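Long-range contact in putative dihydrodipicolinate synthase (Thermus thermophilus, PDB 2PCQ), which belongs to the dihydrodipicolinate synthetase family of TIM-barrel proteins and is found here in a four-chain assembly: residues A[139-153]-A[163-177]. Sequence-based numbering, arbitrary orientation.
With K (potassium ion), chain B.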
loop_
_atom_site.group_PDB
_atom_site.type_symbol
_atom_site.label_atom_id
_atom_site.label_comp_id
_atom_site.label_asym_id
_atom_site.label_seq_id
_atom_site.Cartn_x
_atom_site.Cartn_y
_atom_site.Cartn_z
ATOM N N VAL A 139 -10.966 16.537 -8.929
ATOM C CA VAL A 139 -10.277 17.610 -9.639
ATOM C C VAL A 139 -11.133 18.094 -10.809
ATOM O O VAL A 139 -11.244 19.293 -11.050
ATOM C CB VAL A 139 -8.902 17.145 -10.186
ATOM C CG1 VAL A 139 -8.247 18.276 -10.979
ATOM C CG2 VAL A 139 -7.992 16.718 -9.032
ATOM N N GLU A 140 -11.743 17.159 -11.531
ATOM C CA GLU A 140 -12.580 17.516 -12.668
ATOM C C GLU A 140 -13.852 18.253 -12.238
ATOM O O GLU A 140 -14.336 19.136 -12.944
ATOM C CB GLU A 140 -12.937 16.267 -13.482
ATOM C CG GLU A 140 -13.865 16.557 -14.661
ATOM C CD GLU A 140 -13.833 15.475 -15.721
ATOM O OE1 GLU A 140 -13.565 14.307 -15.380
ATOM O OE2 GLU A 140 -14.089 15.794 -16.902
ATOM N N ALA A 141 -14.381 17.903 -11.072
ATOM C CA ALA A 141 -15.580 18.558 -10.569
ATOM C C ALA A 141 -15.267 19.982 -10.123
ATOM O O ALA A 141 -16.098 20.875 -10.253
ATOM C CB ALA A 141 -16.164 17.763 -9.402
ATOM N N LEU A 142 -14.060 20.189 -9.601
ATOM C CA LEU A 142 -13.647 21.504 -9.122
ATOM C C LEU A 142 -13.094 22.411 -10.216
ATOM O O LEU A 142 -13.161 23.636 -10.107
ATOM C CB LEU A 142 -12.596 21.347 -8.020
ATOM C CG LEU A 142 -13.096 20.712 -6.719
ATOM C CD1 LEU A 142 -11.923 20.285 -5.857
ATOM C CD2 LEU A 142 -13.978 21.712 -5.986
ATOM N N ALA A 143 -12.552 21.801 -11.264
ATOM C CA ALA A 143 -11.960 22.540 -12.371
ATOM C C ALA A 143 -12.826 23.644 -12.984
ATOM O O ALA A 143 -12.307 24.667 -13.389
ATOM C CB ALA A 143 -11.515 21.565 -13.463
ATOM N N PRO A 144 -14.151 23.454 -13.075
ATOM C CA PRO A 144 -14.938 24.542 -13.674
ATOM C C PRO A 144 -15.010 25.840 -12.857
ATOM O O PRO A 144 -15.228 26.917 -13.413
ATOM C CB PRO A 144 -16.316 23.905 -13.865
ATOM C CG PRO A 144 -15.989 22.451 -14.069
ATOM C CD PRO A 144 -14.948 22.218 -12.996
ATOM N N HIS A 145 -14.825 25.739 -11.543
ATOM C CA HIS A 145 -14.892 26.906 -10.662
ATOM C C HIS A 145 -13.880 27.990 -11.033
ATOM O O HIS A 145 -12.683 27.744 -11.063
ATOM C CB HIS A 145 -14.666 26.477 -9.212
ATOM C CG HIS A 145 -15.103 27.496 -8.205
ATOM N ND1 HIS A 145 -14.677 28.806 -8.235
ATOM C CD2 HIS A 145 -15.915 27.387 -7.125
ATOM C CE1 HIS A 145 -15.206 29.461 -7.216
ATOM N NE2 HIS A 145 -15.960 28.623 -6.528
ATOM N N PRO A 146 -14.356 29.219 -11.293
ATOM C CA PRO A 146 -13.498 30.349 -11.665
ATOM C C PRO A 146 -12.291 30.606 -10.759
ATOM O O PRO A 146 -11.227 30.999 -11.242
ATOM C CB PRO A 146 -14.469 31.528 -11.672
ATOM C CG PRO A 146 -15.758 30.891 -12.078
ATOM C CD PRO A 146 -15.768 29.636 -11.237
ATOM N N ASN A 147 -12.450 30.396 -9.454
ATOM C CA ASN A 147 -11.355 30.634 -8.513
ATOM C C ASN A 147 -10.434 29.448 -8.240
ATOM O O ASN A 147 -9.528 29.542 -7.414
ATOM C CB ASN A 147 -11.894 31.177 -7.188
ATOM C CG ASN A 147 -11.742 32.687 -7.074
ATOM O OD1 ASN A 147 -12.046 33.281 -6.040
ATOM N ND2 ASN A 147 -11.263 33.311 -8.141
ATOM N N VAL A 148 -10.676 28.327 -8.907
ATOM C CA VAL A 148 -9.804 27.166 -8.756
ATOM C C VAL A 148 -8.917 27.264 -9.993
ATOM O O VAL A 148 -9.211 26.677 -11.025
ATOM C CB VAL A 148 -10.602 25.845 -8.774
ATOM C CG1 VAL A 148 -9.647 24.658 -8.771
ATOM C CG2 VAL A 148 -11.521 25.778 -7.556
ATOM N N LEU A 149 -7.833 28.023 -9.879
ATOM C CA LEU A 149 -6.924 28.270 -10.998
ATOM C C LEU A 149 -6.254 27.063 -11.634
ATOM O O LEU A 149 -6.000 27.047 -12.841
ATOM C CB LEU A 149 -5.849 29.267 -10.568
ATOM C CG LEU A 149 -6.385 30.532 -9.896
ATOM C CD1 LEU A 149 -5.236 31.508 -9.691
ATOM C CD2 LEU A 149 -7.479 31.166 -10.752
ATOM N N GLY A 150 -5.955 26.058 -10.826
ATOM C CA GLY A 150 -5.300 24.882 -11.354
ATOM C C GLY A 150 -4.862 23.968 -10.236
ATOM O O GLY A 150 -5.518 23.891 -9.197
ATOM N N ILE A 151 -3.740 23.288 -10.430
ATOM C CA ILE A 151 -3.263 22.368 -9.419
ATOM C C ILE A 151 -1.753 22.193 -9.413
ATOM O O ILE A 151 -1.107 22.244 -10.459
ATOM C CB ILE A 151 -3.901 20.976 -9.630
ATOM C CG1 ILE A 151 -3.502 20.020 -8.504
ATOM C CG2 ILE A 151 -3.445 20.402 -10.970
ATOM C CD1 ILE A 151 -4.255 18.693 -8.542
ATOM N N LYS A 152 -1.191 22.033 -8.222
ATOM C CA LYS A 152 0.228 21.743 -8.101
ATOM C C LYS A 152 0.190 20.262 -7.738
ATOM O O LYS A 152 -0.366 19.881 -6.703
ATOM C CB LYS A 152 0.901 22.514 -6.966
ATOM C CG LYS A 152 2.365 22.097 -6.793
ATOM C CD LYS A 152 3.049 22.735 -5.589
ATOM C CE LYS A 152 4.435 22.116 -5.393
ATOM N NZ LYS A 152 5.088 22.533 -4.120
ATOM N N ASP A 153 0.760 19.433 -8.603
ATOM C CA ASP A 153 0.780 17.997 -8.384
ATOM C C ASP A 153 2.220 17.549 -8.142
ATOM O O ASP A 153 3.047 17.561 -9.057
ATOM C CB ASP A 153 0.203 17.286 -9.611
ATOM C CG ASP A 153 -0.130 15.833 -9.344
ATOM O OD1 ASP A 153 0.700 15.136 -8.727
ATOM O OD2 ASP A 153 -1.216 15.383 -9.767
ATOM N N PHE A 163 -3.851 13.281 -17.676
ATOM C CA PHE A 163 -5.296 13.422 -17.537
ATOM C C PHE A 163 -5.690 14.899 -17.610
ATOM O O PHE A 163 -6.578 15.270 -18.370
ATOM C CB PHE A 163 -5.766 12.837 -16.201
ATOM C CG PHE A 163 -7.221 13.080 -15.911
ATOM C CD1 PHE A 163 -8.193 12.184 -16.342
ATOM C CD2 PHE A 163 -7.621 14.217 -15.217
ATOM C CE1 PHE A 163 -9.549 12.418 -16.083
ATOM C CE2 PHE A 163 -8.968 14.461 -14.955
ATOM C CZ PHE A 163 -9.935 13.561 -15.389
ATOM N N TYR A 164 -5.032 15.741 -16.819
ATOM C CA TYR A 164 -5.354 17.167 -16.825
ATOM C C TYR A 164 -5.222 17.717 -18.241
ATOM O O TYR A 164 -6.067 18.486 -18.705
ATOM C CB TYR A 164 -4.408 17.963 -15.918
ATOM C CG TYR A 164 -4.216 17.426 -14.514
ATOM C CD1 TYR A 164 -5.286 16.919 -13.776
ATOM C CD2 TYR A 164 -2.959 17.455 -13.916
ATOM C CE1 TYR A 164 -5.105 16.451 -12.473
ATOM C CE2 TYR A 164 -2.768 16.994 -12.617
ATOM C CZ TYR A 164 -3.841 16.492 -11.903
ATOM O OH TYR A 164 -3.636 16.026 -10.622
ATOM N N GLN A 165 -4.152 17.309 -18.918
ATOM C CA GLN A 165 -3.859 17.759 -20.272
ATOM C C GLN A 165 -4.932 17.382 -21.289
ATOM O O GLN A 165 -5.328 18.198 -22.119
ATOM C CB GLN A 165 -2.511 17.190 -20.730
ATOM C CG GLN A 165 -2.134 17.564 -22.164
ATOM C CD GLN A 165 -0.837 16.924 -22.606
ATOM O OE1 GLN A 165 -0.669 15.709 -22.503
ATOM N NE2 GLN A 165 0.086 17.735 -23.113
ATOM N N ALA A 166 -5.400 16.142 -21.221
ATOM C CA ALA A 166 -6.400 15.664 -22.163
ATOM C C ALA A 166 -7.842 16.061 -21.842
ATOM O O ALA A 166 -8.652 16.240 -22.751
ATOM C CB ALA A 166 -6.299 14.142 -22.292
ATOM N N ARG A 167 -8.164 16.208 -20.562
ATOM C CA ARG A 167 -9.541 16.520 -20.195
ATOM C C ARG A 167 -9.857 17.891 -19.614
ATOM O O ARG A 167 -11.015 18.307 -19.635
ATOM C CB ARG A 167 -10.070 15.459 -19.218
ATOM C CG ARG A 167 -10.280 14.079 -19.829
ATOM C CD ARG A 167 -10.996 13.148 -18.853
ATOM N NE ARG A 167 -12.449 13.323 -18.838
ATOM C CZ ARG A 167 -13.261 12.735 -17.963
ATOM N NH1 ARG A 167 -12.764 11.939 -17.025
ATOM N NH2 ARG A 167 -14.573 12.923 -18.036
ATOM N N LEU A 168 -8.861 18.609 -19.110
ATOM C CA LEU A 168 -9.154 19.891 -18.484
ATOM C C LEU A 168 -8.623 21.144 -19.165
ATOM O O LEU A 168 -7.435 21.254 -19.451
ATOM C CB LEU A 168 -8.669 19.865 -17.027
ATOM C CG LEU A 168 -9.109 18.650 -16.200
ATOM C CD1 LEU A 168 -8.563 18.763 -14.777
ATOM C CD2 LEU A 168 -10.634 18.558 -16.180
ATOM N N GLN A 169 -9.522 22.089 -19.415
ATOM C CA GLN A 169 -9.164 23.366 -20.017
ATOM C C GLN A 169 -9.318 24.420 -18.927
ATOM O O GLN A 169 -9.967 24.167 -17.909
ATOM C CB GLN A 169 -10.086 23.686 -21.192
ATOM C CG GLN A 169 -10.075 22.639 -22.286
ATOM C CD GLN A 169 -10.912 23.044 -23.480
ATOM O OE1 GLN A 169 -10.586 24.000 -24.189
ATOM N NE2 GLN A 169 -12.002 22.321 -23.709
ATOM N N GLU A 170 -8.736 25.598 -19.130
ATOM C CA GLU A 170 -8.813 26.647 -18.118
ATOM C C GLU A 170 -8.336 26.056 -16.790
ATOM O O GLU A 170 -8.904 26.340 -15.732
ATOM C CB GLU A 170 -10.254 27.148 -17.955
ATOM C CG GLU A 170 -10.821 27.897 -19.150
ATOM C CD GLU A 170 -12.225 28.421 -18.892
ATOM O OE1 GLU A 170 -12.760 28.180 -17.788
ATOM O OE2 GLU A 170 -12.794 29.073 -19.793
ATOM N N PHE A 171 -7.301 25.221 -16.853
ATOM C CA PHE A 171 -6.770 24.585 -15.654
ATOM C C PHE A 171 -5.250 24.510 -15.748
ATOM O O PHE A 171 -4.690 23.700 -16.488
ATOM C CB PHE A 171 -7.369 23.189 -15.501
ATOM C CG PHE A 171 -7.299 22.653 -14.107
ATOM C CD1 PHE A 171 -6.485 21.568 -13.805
ATOM C CD2 PHE A 171 -8.059 23.228 -13.092
ATOM C CE1 PHE A 171 -6.429 21.060 -12.510
ATOM C CE2 PHE A 171 -8.011 22.728 -11.794
ATOM C CZ PHE A 171 -7.194 21.641 -11.503
ATOM N N ARG A 172 -4.595 25.367 -14.979
ATOM C CA ARG A 172 -3.146 25.475 -14.980
ATOM C C ARG A 172 -2.467 24.423 -14.122
ATOM O O ARG A 172 -2.652 24.367 -12.908
ATOM C CB ARG A 172 -2.765 26.883 -14.533
ATOM C CG ARG A 172 -3.395 27.955 -15.427
ATOM C CD ARG A 172 -3.294 29.328 -14.806
ATOM N NE ARG A 172 -1.908 29.693 -14.551
ATOM C CZ ARG A 172 -1.540 30.734 -13.815
ATOM N NH1 ARG A 172 -2.464 31.508 -13.262
ATOM N NH2 ARG A 172 -0.253 31.006 -13.641
ATOM N N VAL A 173 -1.664 23.595 -14.775
ATOM C CA VAL A 173 -0.974 22.510 -14.101
ATOM C C VAL A 173 0.483 22.789 -13.788
ATOM O O VAL A 173 1.272 23.113 -14.677
ATOM C CB VAL A 173 -1.040 21.218 -14.940
ATOM C CG1 VAL A 173 -0.289 20.098 -14.236
ATOM C CG2 VAL A 173 -2.502 20.830 -15.182
ATOM N N TYR A 174 0.829 22.646 -12.514
ATOM C CA TYR A 174 2.196 22.830 -12.050
ATOM C C TYR A 174 2.659 21.530 -11.417
ATOM O O TYR A 174 1.941 20.934 -10.616
ATOM C CB TYR A 174 2.268 23.965 -11.028
ATOM C CG TYR A 174 2.538 25.300 -11.674
ATOM C CD1 TYR A 174 3.842 25.702 -11.949
ATOM C CD2 TYR A 174 1.491 26.114 -12.105
ATOM C CE1 TYR A 174 4.103 26.873 -12.643
ATOM C CE2 TYR A 174 1.742 27.293 -12.806
ATOM C CZ TYR A 174 3.054 27.662 -13.074
ATOM O OH TYR A 174 3.329 28.800 -13.799
ATOM N N THR A 175 3.841 21.063 -11.792
ATOM C CA THR A 175 4.339 19.839 -11.193
ATOM C C THR A 175 5.299 20.216 -10.079
ATOM O O THR A 175 6.014 21.217 -10.176
ATOM C CB THR A 175 5.074 18.949 -12.216
ATOM O OG1 THR A 175 5.545 17.770 -11.555
ATOM C CG2 THR A 175 6.262 19.686 -12.821
ATOM N N GLY A 176 5.293 19.428 -9.008
ATOM C CA GLY A 176 6.191 19.692 -7.900
ATOM C C GLY A 176 7.241 18.602 -7.828
ATOM O O GLY A 176 7.991 18.517 -6.855
ATOM N N HIS A 177 7.299 17.774 -8.871
ATOM C CA HIS A 177 8.241 16.653 -8.935
ATOM C C HIS A 177 9.400 16.919 -9.905
ATOM O O HIS A 177 9.242 16.826 -11.122
ATOM C CB HIS A 177 7.493 15.385 -9.362
ATOM C CG HIS A 177 8.277 14.127 -9.169
ATOM N ND1 HIS A 177 8.599 13.634 -7.922
ATOM C CD2 HIS A 177 8.799 13.255 -10.062
ATOM C CE1 HIS A 177 9.283 12.512 -8.056
ATOM N NE2 HIS A 177 9.418 12.260 -9.346
HETATM K K K B . -10.914 27.162 -13.427
HETATM O O HOH W 1 -13.745 16.517 -19.843
HETATM O O HOH W 2 -11.886 24.016 -16.165
HETATM O O HOH W 3 -13.472 28.186 -14.912
HETATM O O HOH W 4 -9.493 29.913 -13.800
HETATM O O HOH W 5 3.791 15.190 -10.331
#
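F171 inserts its ring between helix 136-142 and strand 148-153, filling a hollow walled by V139, A143, V148, G150 and I151. One face of the ring lies over G150 CA, 3.7 Å from the F171 ring centroid in a CH-pi contact; V148 CG1 meets the edge, and V139 CG1 approaches F171 CZ to 3.6 Å. I151 CG2, lying between the backbone N and the carbonyl carbon because CG1 is anti to N (chi1 -175°), touches F171 CE1 at 3.4 Å and packs over one face of the Y164 ring. Beyond that ring, Y164 OH donates a hydrogen bond to the anti lone pair of D153 OD2 (2.6 Å), which also forms a salt bridge with R160. L168 spreads its methyls over V139 and A143. Past L168, E140 OE1 and R167 NH1 form a 3.0 Å salt bridge in which no N-H points at the oxygen; a water also bridges E140 OE2 and R167 O. Potassium ties the successive turns of 142-148 to the loop at E170 through the carbonyl oxygens of A143, H145, V148 and E170. Strands 148-153 and 172-175 run parallel, 12° apart, as TIM-barrel neighbours joined through helix 158-167 in a beta-alpha-beta unit; strand 121-125 flanks the first, and F227 of the second subunit packs on F163.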